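Local coordinates for protein minor fimbrium tip subunit Mfa3 (Porphyromonas gingivalis ATCC 33277, PDB 5NF4) that forms part of the tip of the minor fimbriae, filaments that mediate biofilm formation and adhesion to host cells and to other oral bacteria, at residues D67-L72 and F115-P120; A73-D78 and V85-S90; N219-L224 and P231-G236; A256-T261 and N272-F277. One frame throughout, in Å; residues are numbered along the deposited sequence.

Interaction 1: residues D67-L72 and F115-P120; sequences DRVHSL and FVANIP
With chi1 at -65°, Asn118 sets its CG beside its own backbone N and carries the amide across to the backbone of 68-70, just where the antiparallel neighbour strands 71-78 and 109-117 come together. Leu72 and Ala117 form a non-hydrogen-bonded pair there, and beyond it the two chains diverge. Both ends of the amide are used. Asn118 ND2 donates to Arg68 O at 3.0 Å, almost straight and with the acceptor in the amide plane; it also bonds Phe159 O. Asn118 OD1 receives His70 N at 2.8 Å on a lone pair, plus a weak bond from Ser71 N, so bonds at both its oxygen and its nitrogen hold the amide's rotation. The same oxygen lies in the plane of the His70 ring, at its edge, while His70 NE2 is bonded to Asn155 O. Asn118 N returns a bond to Ser71 O, approaching from above the carbonyl plane. On the buried side, Val69 CG1 meets Ala117 CB at 3.7 Å. Leu72 has CG anti to its backbone N, which brings CD1 to the same methyl and to the edge of the Phe115 ring; Leu192 of strand 180-205 packs on Val69, Leu72 and Phe115. Two waters join Ser71 to the departing chain: one links Ser71 OG with Val116 O and Ile119 N, the other lies 2.8 Å from both Ser71 OG and Ile119 O.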
# COMPACT_ATOMS: atom_id res chain seq x y z
N ASP A 67 -6.84 5.19 -7.71
CA ASP A 67 -7.80 5.59 -6.67
C ASP A 67 -9.12 4.84 -6.73
O ASP A 67 -10.00 5.06 -5.89
CB ASP A 67 -8.07 7.09 -6.81
CG ASP A 67 -6.81 7.92 -6.78
OD1 ASP A 67 -5.86 7.53 -6.07
OD2 ASP A 67 -6.76 8.96 -7.47
N ARG A 68 -9.30 4.00 -7.73
CA ARG A 68 -10.61 3.42 -7.98
C ARG A 68 -10.90 2.31 -7.00
O ARG A 68 -10.05 1.46 -6.74
CB ARG A 68 -10.71 2.88 -9.41
CG ARG A 68 -11.07 3.94 -10.42
CD ARG A 68 -11.21 3.37 -11.82
NE ARG A 68 -11.28 4.44 -12.83
CZ ARG A 68 -11.68 4.26 -14.08
NH1 ARG A 68 -12.07 3.07 -14.51
NH2 ARG A 68 -11.71 5.30 -14.91
N VAL A 69 -12.11 2.35 -6.45
CA VAL A 69 -12.58 1.31 -5.58
C VAL A 69 -13.73 0.62 -6.30
O VAL A 69 -14.85 1.13 -6.33
CB VAL A 69 -13.06 1.85 -4.22
CG1 VAL A 69 -13.44 0.69 -3.31
CG2 VAL A 69 -11.97 2.72 -3.58
N HIS A 70 -13.44 -0.57 -6.83
CA HIS A 70 -14.37 -1.35 -7.66
C HIS A 70 -15.33 -2.19 -6.84
O HIS A 70 -16.46 -2.43 -7.25
CB HIS A 70 -13.57 -2.28 -8.57
CG HIS A 70 -12.75 -1.55 -9.58
ND1 HIS A 70 -11.44 -1.18 -9.35
CD2 HIS A 70 -13.07 -1.09 -10.81
CE1 HIS A 70 -10.99 -0.54 -10.42
NE2 HIS A 70 -11.96 -0.47 -11.32
N SER A 71 -14.85 -2.66 -5.70
CA SER A 71 -15.69 -3.37 -4.75
C SER A 71 -15.24 -3.03 -3.35
O SER A 71 -14.08 -2.72 -3.12
CB SER A 71 -15.64 -4.88 -4.96
OG SER A 71 -14.36 -5.38 -4.60
N LEU A 72 -16.17 -3.11 -2.41
CA LEU A 72 -15.88 -2.81 -1.02
C LEU A 72 -16.73 -3.68 -0.10
O LEU A 72 -17.95 -3.60 -0.15
CB LEU A 72 -16.15 -1.33 -0.73
CG LEU A 72 -15.93 -0.90 0.72
CD1 LEU A 72 -14.46 -1.03 1.09
CD2 LEU A 72 -16.46 0.51 0.95
N PHE A 115 -12.84 -3.17 6.60
CA PHE A 115 -13.13 -2.74 5.25
C PHE A 115 -12.06 -3.33 4.33
O PHE A 115 -10.87 -3.17 4.58
CB PHE A 115 -13.13 -1.22 5.12
CG PHE A 115 -14.27 -0.55 5.86
CD1 PHE A 115 -14.13 -0.19 7.19
CD2 PHE A 115 -15.46 -0.31 5.23
CE1 PHE A 115 -15.16 0.42 7.87
CE2 PHE A 115 -16.52 0.31 5.89
CZ PHE A 115 -16.37 0.67 7.21
N VAL A 116 -12.52 -3.99 3.28
CA VAL A 116 -11.64 -4.66 2.30
C VAL A 116 -12.11 -4.28 0.90
O VAL A 116 -13.25 -4.53 0.55
CB VAL A 116 -11.65 -6.20 2.49
CG1 VAL A 116 -10.79 -6.87 1.46
CG2 VAL A 116 -11.12 -6.56 3.88
N ALA A 117 -11.21 -3.72 0.07
CA ALA A 117 -11.58 -3.26 -1.25
C ALA A 117 -10.76 -3.95 -2.32
O ALA A 117 -9.61 -4.31 -2.07
CB ALA A 117 -11.39 -1.76 -1.38
N ASN A 118 -11.41 -4.17 -3.47
CA ASN A 118 -10.75 -4.69 -4.66
C ASN A 118 -10.11 -6.07 -4.48
O ASN A 118 -9.13 -6.41 -5.13
CB ASN A 118 -9.71 -3.69 -5.11
CG ASN A 118 -10.32 -2.39 -5.57
OD1 ASN A 118 -11.50 -2.35 -5.93
ND2 ASN A 118 -9.52 -1.32 -5.61
N ILE A 119 -10.69 -6.87 -3.61
CA ILE A 119 -10.27 -8.26 -3.45
C ILE A 119 -11.14 -9.17 -4.32
O ILE A 119 -12.37 -9.14 -4.24
CB ILE A 119 -10.34 -8.66 -1.95
CG1 ILE A 119 -9.31 -7.86 -1.14
CG2 ILE A 119 -10.15 -10.15 -1.76
CD1 ILE A 119 -7.86 -8.03 -1.61
N PRO A 120 -10.52 -9.97 -5.20
CA PRO A 120 -11.32 -10.86 -6.06
C PRO A 120 -12.26 -11.77 -5.28
O PRO A 120 -11.82 -12.47 -4.34
CB PRO A 120 -10.25 -11.70 -6.78
CG PRO A 120 -9.05 -10.86 -6.76
CD PRO A 120 -9.08 -10.10 -5.48
O HOH W 1 -13.33 -6.29 -1.91
O HOH W 2 -14.86 -8.15 -5.00

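Interaction 2: residues A73-D78 and V85-S90; sequences AMLVFD and VAEHFS
Val85 lies near the start of the return strand, 84-91, of the beta hairpin it forms with strand 71-78, in a classic beta bulge: Val85 and Ala86 both face Val76. Val85 N gives Val76 O a 2.8 Å bond, and Ala86 N adds a weak one to the same oxygen. Val85 CG2 lies between the residue's own N and carbonyl carbon (chi1 of CG1 -63°), from where it reaches Val76 CG1 at 3.8 Å, the two side chains crossing at about a right angle. Ala86 follows with its methyl against Val76 CG2, and its carbonyl oxygen takes Val76 N. Past the bulge the register is regular. Glu87 pairs with Leu75 without hydrogen bonds, its CA instead placing a CA-H...O contact on Met74 O. The Glu87 chain extends alongside Leu75, pointing the same way, so that Glu87 OE1 comes 3.6 Å from Leu75 CD2 while its charge is met by Lys84. His88 and Met74 form the next hydrogen-bonded pair, N to O in both directions at 2.8 Å, each donor in the carbonyl plane. Met74 bends at chi3 (68°), bringing CE to 4.1 Å from His88 CB; the His88 ring itself stacks on Phe102 of strand 99-106. Thus Met74, Val76, Ala86 and His88 share one face of the sheet, and Ala73, Leu75, Glu87 and Phe89 the other, where helix 122-126 packs on Ala73. Last comes Phe89, whose ring edge receives the methyl of Ala73, Phe89 CD1 to Ala73 CB 4.2 Å.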
# COMPACT_ATOMS: atom_id res chain seq x y z
N ALA A 73 -16.07 -4.49 0.72
CA ALA A 73 -16.76 -5.28 1.74
C ALA A 73 -16.55 -4.64 3.09
O ALA A 73 -15.45 -4.21 3.43
CB ALA A 73 -16.27 -6.70 1.76
N MET A 74 -17.63 -4.57 3.86
CA MET A 74 -17.56 -4.12 5.23
C MET A 74 -18.07 -5.27 6.08
O MET A 74 -19.15 -5.79 5.79
CB MET A 74 -18.42 -2.87 5.47
CG MET A 74 -18.27 -2.35 6.91
SD MET A 74 -19.46 -1.06 7.34
CE MET A 74 -20.93 -2.09 7.32
N LEU A 75 -17.31 -5.63 7.10
CA LEU A 75 -17.73 -6.66 8.05
C LEU A 75 -17.53 -6.11 9.47
O LEU A 75 -16.48 -5.54 9.80
CB LEU A 75 -16.96 -7.97 7.84
CG LEU A 75 -17.12 -8.64 6.48
CD1 LEU A 75 -16.00 -8.18 5.55
CD2 LEU A 75 -17.15 -10.19 6.59
N VAL A 76 -18.57 -6.28 10.29
CA VAL A 76 -18.64 -5.66 11.61
C VAL A 76 -18.86 -6.75 12.65
O VAL A 76 -19.70 -7.65 12.46
CB VAL A 76 -19.79 -4.62 11.69
CG1 VAL A 76 -19.61 -3.81 12.98
CG2 VAL A 76 -19.81 -3.73 10.45
N PHE A 77 -18.05 -6.71 13.70
CA PHE A 77 -18.10 -7.73 14.74
C PHE A 77 -18.20 -7.14 16.12
O PHE A 77 -17.70 -6.06 16.39
CB PHE A 77 -16.84 -8.61 14.69
CG PHE A 77 -16.65 -9.29 13.37
CD1 PHE A 77 -16.02 -8.61 12.33
CD2 PHE A 77 -17.14 -10.57 13.14
CE1 PHE A 77 -15.90 -9.17 11.10
CE2 PHE A 77 -16.97 -11.15 11.86
CZ PHE A 77 -16.34 -10.45 10.87
N ASP A 78 -18.84 -7.86 17.03
CA ASP A 78 -18.84 -7.43 18.43
C ASP A 78 -17.40 -7.49 18.96
O ASP A 78 -16.75 -8.52 18.81
CB ASP A 78 -19.74 -8.33 19.25
CG ASP A 78 -19.94 -7.82 20.68
OD1 ASP A 78 -19.06 -8.07 21.52
OD2 ASP A 78 -20.97 -7.16 20.94
N VAL A 85 -21.94 -8.90 13.49
CA VAL A 85 -23.19 -8.15 13.75
C VAL A 85 -23.69 -7.32 12.56
O VAL A 85 -24.80 -6.80 12.61
CB VAL A 85 -23.05 -7.25 14.97
CG1 VAL A 85 -22.79 -8.10 16.22
CG2 VAL A 85 -21.96 -6.21 14.79
N ALA A 86 -22.91 -7.22 11.49
CA ALA A 86 -23.38 -6.56 10.28
C ALA A 86 -22.38 -6.81 9.17
O ALA A 86 -21.22 -7.05 9.45
CB ALA A 86 -23.56 -5.05 10.48
N GLU A 87 -22.83 -6.75 7.93
CA GLU A 87 -21.90 -6.79 6.81
C GLU A 87 -22.56 -6.16 5.61
O GLU A 87 -23.80 -6.07 5.53
CB GLU A 87 -21.42 -8.22 6.53
CG GLU A 87 -22.44 -9.16 5.98
CD GLU A 87 -21.90 -10.59 5.83
OE1 GLU A 87 -20.70 -10.82 6.10
OE2 GLU A 87 -22.68 -11.48 5.42
N HIS A 88 -21.74 -5.69 4.69
CA HIS A 88 -22.25 -4.99 3.53
C HIS A 88 -21.29 -5.17 2.38
O HIS A 88 -20.08 -5.17 2.59
CB HIS A 88 -22.42 -3.50 3.82
CG HIS A 88 -23.04 -2.76 2.68
ND1 HIS A 88 -24.39 -2.49 2.63
CD2 HIS A 88 -22.51 -2.28 1.54
CE1 HIS A 88 -24.66 -1.85 1.51
NE2 HIS A 88 -23.54 -1.72 0.82
N PHE A 89 -21.83 -5.29 1.17
CA PHE A 89 -20.96 -5.37 -0.00
C PHE A 89 -21.38 -4.34 -1.05
O PHE A 89 -22.58 -4.17 -1.36
CB PHE A 89 -20.97 -6.78 -0.58
CG PHE A 89 -20.09 -6.94 -1.76
CD1 PHE A 89 -18.73 -7.08 -1.59
CD2 PHE A 89 -20.62 -6.91 -3.05
CE1 PHE A 89 -17.88 -7.22 -2.71
CE2 PHE A 89 -19.79 -7.05 -4.17
CZ PHE A 89 -18.42 -7.19 -3.99
N SER A 90 -20.40 -3.59 -1.56
CA SER A 90 -20.68 -2.59 -2.61
C SER A 90 -19.84 -2.91 -3.82
O SER A 90 -18.73 -3.38 -3.69
CB SER A 90 -20.35 -1.17 -2.16
OG SER A 90 -20.85 -0.88 -0.88

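Interaction 3: residues N219-L224 and P231-G236; sequences NVHYRL and PIQFYG
His221 and Gln233 meet almost coplanar, imidazole and amide planes 8° apart, with Gln233 OE1 at the ring edge 3.1 Å from His221 CE1. The nearest ring atom is this carbon, probably polarised by its two nitrogen neighbours, and not a nitrogen. Ile232 CD1 approaches His221 CE1 obliquely at 4.1 Å, and Val220 CG1 lies over the centre of one ring face. Asn219 crosses Pro231 at a slant, its amide against ring atoms CB and CG; ND2 is bonded to Glu255 O. With CG anti to the backbone N (chi1 -168°), Asn219 directs OD1 back over its own chain to accept His221 N at 3.0 Å from well above the carbonyl plane, an Asx turn leading into strand 221-222. Val220 N makes the direct backbone bond to the facing loop, to Gln233 O at 3.0 Å. Val220 CG2 wedges beside this bond against the Phe234 carbonyl carbon and Tyr235 N, and the Tyr235 ring stacks with Tyr150. A water links the two segments: it donates to Asn219 OD1, accepts from Gln233 N and bonds His221 ND1 at 2.8 Å, lying in the plane of the imidazole. One direct backbone bond and a shared water thus tie this surface loop before strand 238-242 to residues 219-221, at the start of strand 221-222; the water at ND1 and Val220 CG1 over one face probably hold the imidazole's orientation.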
# COMPACT_ATOMS: atom_id res chain seq x y z
N ASN A 219 8.52 -7.53 -2.78
CA ASN A 219 7.78 -8.59 -2.11
C ASN A 219 6.75 -9.21 -3.04
O ASN A 219 6.05 -8.51 -3.75
CB ASN A 219 7.11 -7.98 -0.88
CG ASN A 219 6.54 -9.02 0.09
OD1 ASN A 219 6.48 -10.22 -0.17
ND2 ASN A 219 6.07 -8.51 1.22
N VAL A 220 6.64 -10.54 -3.02
CA VAL A 220 5.63 -11.23 -3.80
C VAL A 220 4.23 -10.96 -3.24
O VAL A 220 3.26 -10.93 -3.97
CB VAL A 220 5.89 -12.75 -3.75
CG1 VAL A 220 4.66 -13.58 -4.03
CG2 VAL A 220 6.94 -13.07 -4.75
N HIS A 221 4.19 -10.85 -1.93
CA HIS A 221 2.92 -10.82 -1.20
C HIS A 221 2.54 -9.49 -0.61
O HIS A 221 3.36 -8.76 -0.04
CB HIS A 221 2.96 -11.78 -0.04
CG HIS A 221 3.10 -13.22 -0.43
ND1 HIS A 221 4.29 -13.91 -0.28
CD2 HIS A 221 2.22 -14.09 -0.98
CE1 HIS A 221 4.12 -15.14 -0.70
NE2 HIS A 221 2.88 -15.28 -1.14
N TYR A 222 1.23 -9.25 -0.67
CA TYR A 222 0.63 -8.22 0.14
C TYR A 222 -0.17 -8.84 1.27
O TYR A 222 -0.47 -10.03 1.31
CB TYR A 222 -0.24 -7.32 -0.72
CG TYR A 222 -1.55 -7.88 -1.23
CD1 TYR A 222 -2.73 -7.75 -0.48
CD2 TYR A 222 -1.64 -8.47 -2.46
CE1 TYR A 222 -3.91 -8.25 -0.95
CE2 TYR A 222 -2.83 -8.97 -2.95
CZ TYR A 222 -3.97 -8.84 -2.17
OH TYR A 222 -5.17 -9.31 -2.63
N ARG A 223 -0.53 -7.97 2.20
CA ARG A 223 -1.31 -8.36 3.36
C ARG A 223 -2.29 -7.26 3.68
O ARG A 223 -1.95 -6.09 3.56
CB ARG A 223 -0.35 -8.59 4.53
CG ARG A 223 -0.93 -9.36 5.68
CD ARG A 223 0.03 -9.35 6.91
NE ARG A 223 -0.15 -10.48 7.84
CZ ARG A 223 0.11 -10.46 9.15
NH1 ARG A 223 0.48 -9.34 9.75
NH2 ARG A 223 -0.03 -11.57 9.87
N LEU A 224 -3.49 -7.62 4.11
CA LEU A 224 -4.53 -6.61 4.33
C LEU A 224 -4.40 -5.89 5.68
O LEU A 224 -5.12 -4.90 5.94
CB LEU A 224 -5.91 -7.24 4.22
CG LEU A 224 -6.27 -7.69 2.81
CD1 LEU A 224 -7.46 -8.59 2.86
CD2 LEU A 224 -6.50 -6.48 1.85
N PRO A 231 9.53 -10.29 4.26
CA PRO A 231 8.95 -11.12 3.22
C PRO A 231 9.56 -12.52 3.25
O PRO A 231 10.72 -12.70 3.64
CB PRO A 231 9.32 -10.37 1.92
CG PRO A 231 9.54 -8.94 2.37
CD PRO A 231 10.11 -9.04 3.74
N ILE A 232 8.79 -13.49 2.79
CA ILE A 232 9.28 -14.85 2.61
C ILE A 232 9.64 -15.14 1.15
O ILE A 232 10.53 -15.94 0.88
CB ILE A 232 8.25 -15.90 3.10
CG1 ILE A 232 6.90 -15.71 2.40
CG2 ILE A 232 8.10 -15.76 4.65
CD1 ILE A 232 5.91 -16.89 2.54
N GLN A 233 8.95 -14.47 0.23
CA GLN A 233 9.15 -14.67 -1.20
C GLN A 233 9.20 -13.38 -2.00
O GLN A 233 8.60 -12.39 -1.64
CB GLN A 233 8.05 -15.59 -1.76
CG GLN A 233 8.15 -17.01 -1.14
CD GLN A 233 7.02 -17.95 -1.56
OE1 GLN A 233 5.85 -17.55 -1.71
NE2 GLN A 233 7.37 -19.22 -1.77
N PHE A 234 9.97 -13.40 -3.11
CA PHE A 234 10.30 -12.16 -3.86
C PHE A 234 9.99 -12.28 -5.32
O PHE A 234 10.19 -13.35 -5.91
CB PHE A 234 11.80 -11.83 -3.67
CG PHE A 234 12.18 -11.74 -2.22
CD1 PHE A 234 12.03 -10.56 -1.55
CD2 PHE A 234 12.60 -12.87 -1.54
CE1 PHE A 234 12.33 -10.48 -0.22
CE2 PHE A 234 12.91 -12.80 -0.20
CZ PHE A 234 12.76 -11.60 0.47
N TYR A 235 9.47 -11.18 -5.88
CA TYR A 235 9.12 -11.08 -7.28
C TYR A 235 10.37 -10.84 -8.11
O TYR A 235 11.36 -10.32 -7.61
CB TYR A 235 8.12 -9.94 -7.49
CG TYR A 235 7.29 -10.09 -8.73
CD1 TYR A 235 6.32 -11.08 -8.84
CD2 TYR A 235 7.45 -9.22 -9.77
CE1 TYR A 235 5.57 -11.19 -9.95
CE2 TYR A 235 6.71 -9.32 -10.91
CZ TYR A 235 5.77 -10.33 -11.00
OH TYR A 235 5.03 -10.42 -12.12
N GLY A 236 10.31 -11.23 -9.37
CA GLY A 236 11.41 -11.00 -10.30
C GLY A 236 11.50 -9.52 -10.61
O GLY A 236 10.70 -8.71 -10.18
O HOH W 3 6.48 -12.75 0.95

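Interaction 4: residues A256-T261 and N272-F277; sequences AIVEST and NKPINF
Both segments belong to the long connection between strands 248-254 and 277-282, where 256-261 leaves the first strand and 272-277 leads into the second. The contact is buried and apolar, centred on Val258 and Pro274, which follows a cis peptide bond. Both methyls of Val258 converge on Pro274 CG, CG1 and CG2 each 4.0 Å from it, the side chains meeting at a slant. The valine's first torsion (chi1 -173°) puts CG1 anti to the backbone N, and this branch of Val258 also reaches Ile275 CG1 at 4.1 Å, the valine and isoleucine being at about a right angle. Pro274 CG comes close to Ile257 O as well, a carbonyl buried here with no polar partner in the model. Ala256 turns its methyl toward the side chain of Asn276 at the edge of the contact. Within the second segment, Ile275 N bonds Asn272 O at 2.8 Å, closing a type VI beta turn with the cis proline at its third position. Outside the pair, Val258 N is held by Thr319 OG1 and Ala256 pairs by backbone with Val320, while Asn276 pairs with Ile292; beyond it Phe277, opening strand 277-282, bonds by backbone to Cys216 of neighbouring strand 210-216.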
# COMPACT_ATOMS: atom_id res chain seq x y z
N ALA A 256 7.01 -4.04 2.51
CA ALA A 256 8.08 -4.97 2.78
C ALA A 256 8.83 -4.55 4.01
O ALA A 256 9.46 -3.49 4.03
CB ALA A 256 9.04 -5.07 1.56
N ILE A 257 8.73 -5.35 5.06
CA ILE A 257 9.48 -5.10 6.29
C ILE A 257 10.91 -5.57 6.14
O ILE A 257 11.16 -6.68 5.70
CB ILE A 257 8.87 -5.83 7.49
CG1 ILE A 257 7.38 -5.52 7.61
CG2 ILE A 257 9.64 -5.49 8.76
CD1 ILE A 257 7.05 -4.05 7.66
N VAL A 258 11.86 -4.72 6.55
CA VAL A 258 13.26 -5.11 6.64
C VAL A 258 13.76 -4.91 8.07
O VAL A 258 13.62 -3.82 8.63
CB VAL A 258 14.14 -4.30 5.68
CG1 VAL A 258 15.58 -4.84 5.67
CG2 VAL A 258 13.54 -4.31 4.26
N GLU A 259 14.31 -5.96 8.67
CA GLU A 259 14.82 -5.87 10.04
C GLU A 259 15.87 -4.78 10.13
O GLU A 259 16.70 -4.60 9.21
CB GLU A 259 15.38 -7.24 10.50
CG GLU A 259 14.27 -8.23 10.74
CD GLU A 259 14.74 -9.67 10.82
OE1 GLU A 259 15.95 -9.91 10.92
OE2 GLU A 259 13.87 -10.57 10.77
N SER A 260 15.86 -4.03 11.23
CA SER A 260 16.72 -2.87 11.34
C SER A 260 18.13 -3.24 11.80
O SER A 260 18.96 -2.38 12.04
CB SER A 260 16.10 -1.84 12.29
OG SER A 260 15.96 -2.39 13.57
N THR A 261 18.39 -4.54 11.92
CA THR A 261 19.72 -5.05 12.16
C THR A 261 20.49 -5.26 10.85
O THR A 261 21.67 -5.57 10.87
CB THR A 261 19.67 -6.37 12.89
OG1 THR A 261 18.75 -7.22 12.20
CG2 THR A 261 19.21 -6.18 14.33
N ASN A 272 20.98 -8.95 -1.57
CA ASN A 272 20.53 -7.94 -0.62
C ASN A 272 19.05 -8.06 -0.26
O ASN A 272 18.43 -7.08 0.16
CB ASN A 272 20.83 -6.52 -1.13
CG ASN A 272 22.27 -6.09 -0.84
OD1 ASN A 272 22.73 -6.15 0.30
ND2 ASN A 272 22.99 -5.69 -1.88
N LYS A 273 18.46 -9.25 -0.43
CA LYS A 273 17.07 -9.42 -0.03
C LYS A 273 17.02 -9.29 1.48
O LYS A 273 17.92 -9.78 2.17
CB LYS A 273 16.51 -10.77 -0.48
CG LYS A 273 16.20 -10.88 -1.98
CD LYS A 273 16.10 -12.34 -2.39
CE LYS A 273 15.63 -12.53 -3.82
NZ LYS A 273 15.63 -14.00 -4.14
N PRO A 274 15.96 -8.68 2.01
CA PRO A 274 14.73 -8.23 1.36
C PRO A 274 14.71 -6.75 0.97
O PRO A 274 13.64 -6.21 0.71
CB PRO A 274 13.65 -8.50 2.43
CG PRO A 274 14.41 -8.19 3.74
CD PRO A 274 15.85 -8.65 3.49
N ILE A 275 15.87 -6.10 0.94
CA ILE A 275 15.90 -4.69 0.61
C ILE A 275 15.42 -4.48 -0.83
O ILE A 275 15.93 -5.09 -1.76
CB ILE A 275 17.32 -4.07 0.79
CG1 ILE A 275 17.71 -4.13 2.27
CG2 ILE A 275 17.38 -2.62 0.26
CD1 ILE A 275 19.16 -3.74 2.59
N ASN A 276 14.44 -3.60 -1.00
CA ASN A 276 13.99 -3.17 -2.32
C ASN A 276 14.96 -2.15 -2.90
O ASN A 276 15.42 -1.26 -2.20
CB ASN A 276 12.60 -2.53 -2.25
CG ASN A 276 11.51 -3.51 -1.89
OD1 ASN A 276 11.68 -4.47 -1.10
ND2 ASN A 276 10.38 -3.28 -2.48
N PHE A 277 15.29 -2.28 -4.18
CA PHE A 277 16.10 -1.26 -4.81
C PHE A 277 15.71 -1.14 -6.26
O PHE A 277 15.10 -2.06 -6.81
CB PHE A 277 17.60 -1.58 -4.70
CG PHE A 277 18.04 -2.82 -5.46
CD1 PHE A 277 17.90 -4.09 -4.89
CD2 PHE A 277 18.66 -2.72 -6.71
CE1 PHE A 277 18.33 -5.24 -5.57
CE2 PHE A 277 19.09 -3.84 -7.37
CZ PHE A 277 18.94 -5.10 -6.80

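How the interactions relate
Interactions 1 and 2 share strand 71-78 and lie in the same sheet, their centres about 14 Å apart. Leu72 O accepts Ser90 N and Val116 O accepts Ala73 N, both at 2.8 Å and probable hydrogen bonds, so the middle strand of three is paired on both edges. Interaction 3 lies about 20 Å from interaction 1, centre to centre, and touches it where Ile119 packs on Tyr222 and Leu224. Interaction 4 adjoins interaction 3, with centres about 12 Å apart: Phe234 lies against Lys273 and Pro274, and Pro231 against Pro274. Interactions 2 and 4 are farthest apart, about 35 Å between centres, on opposite sides of the chain's centre.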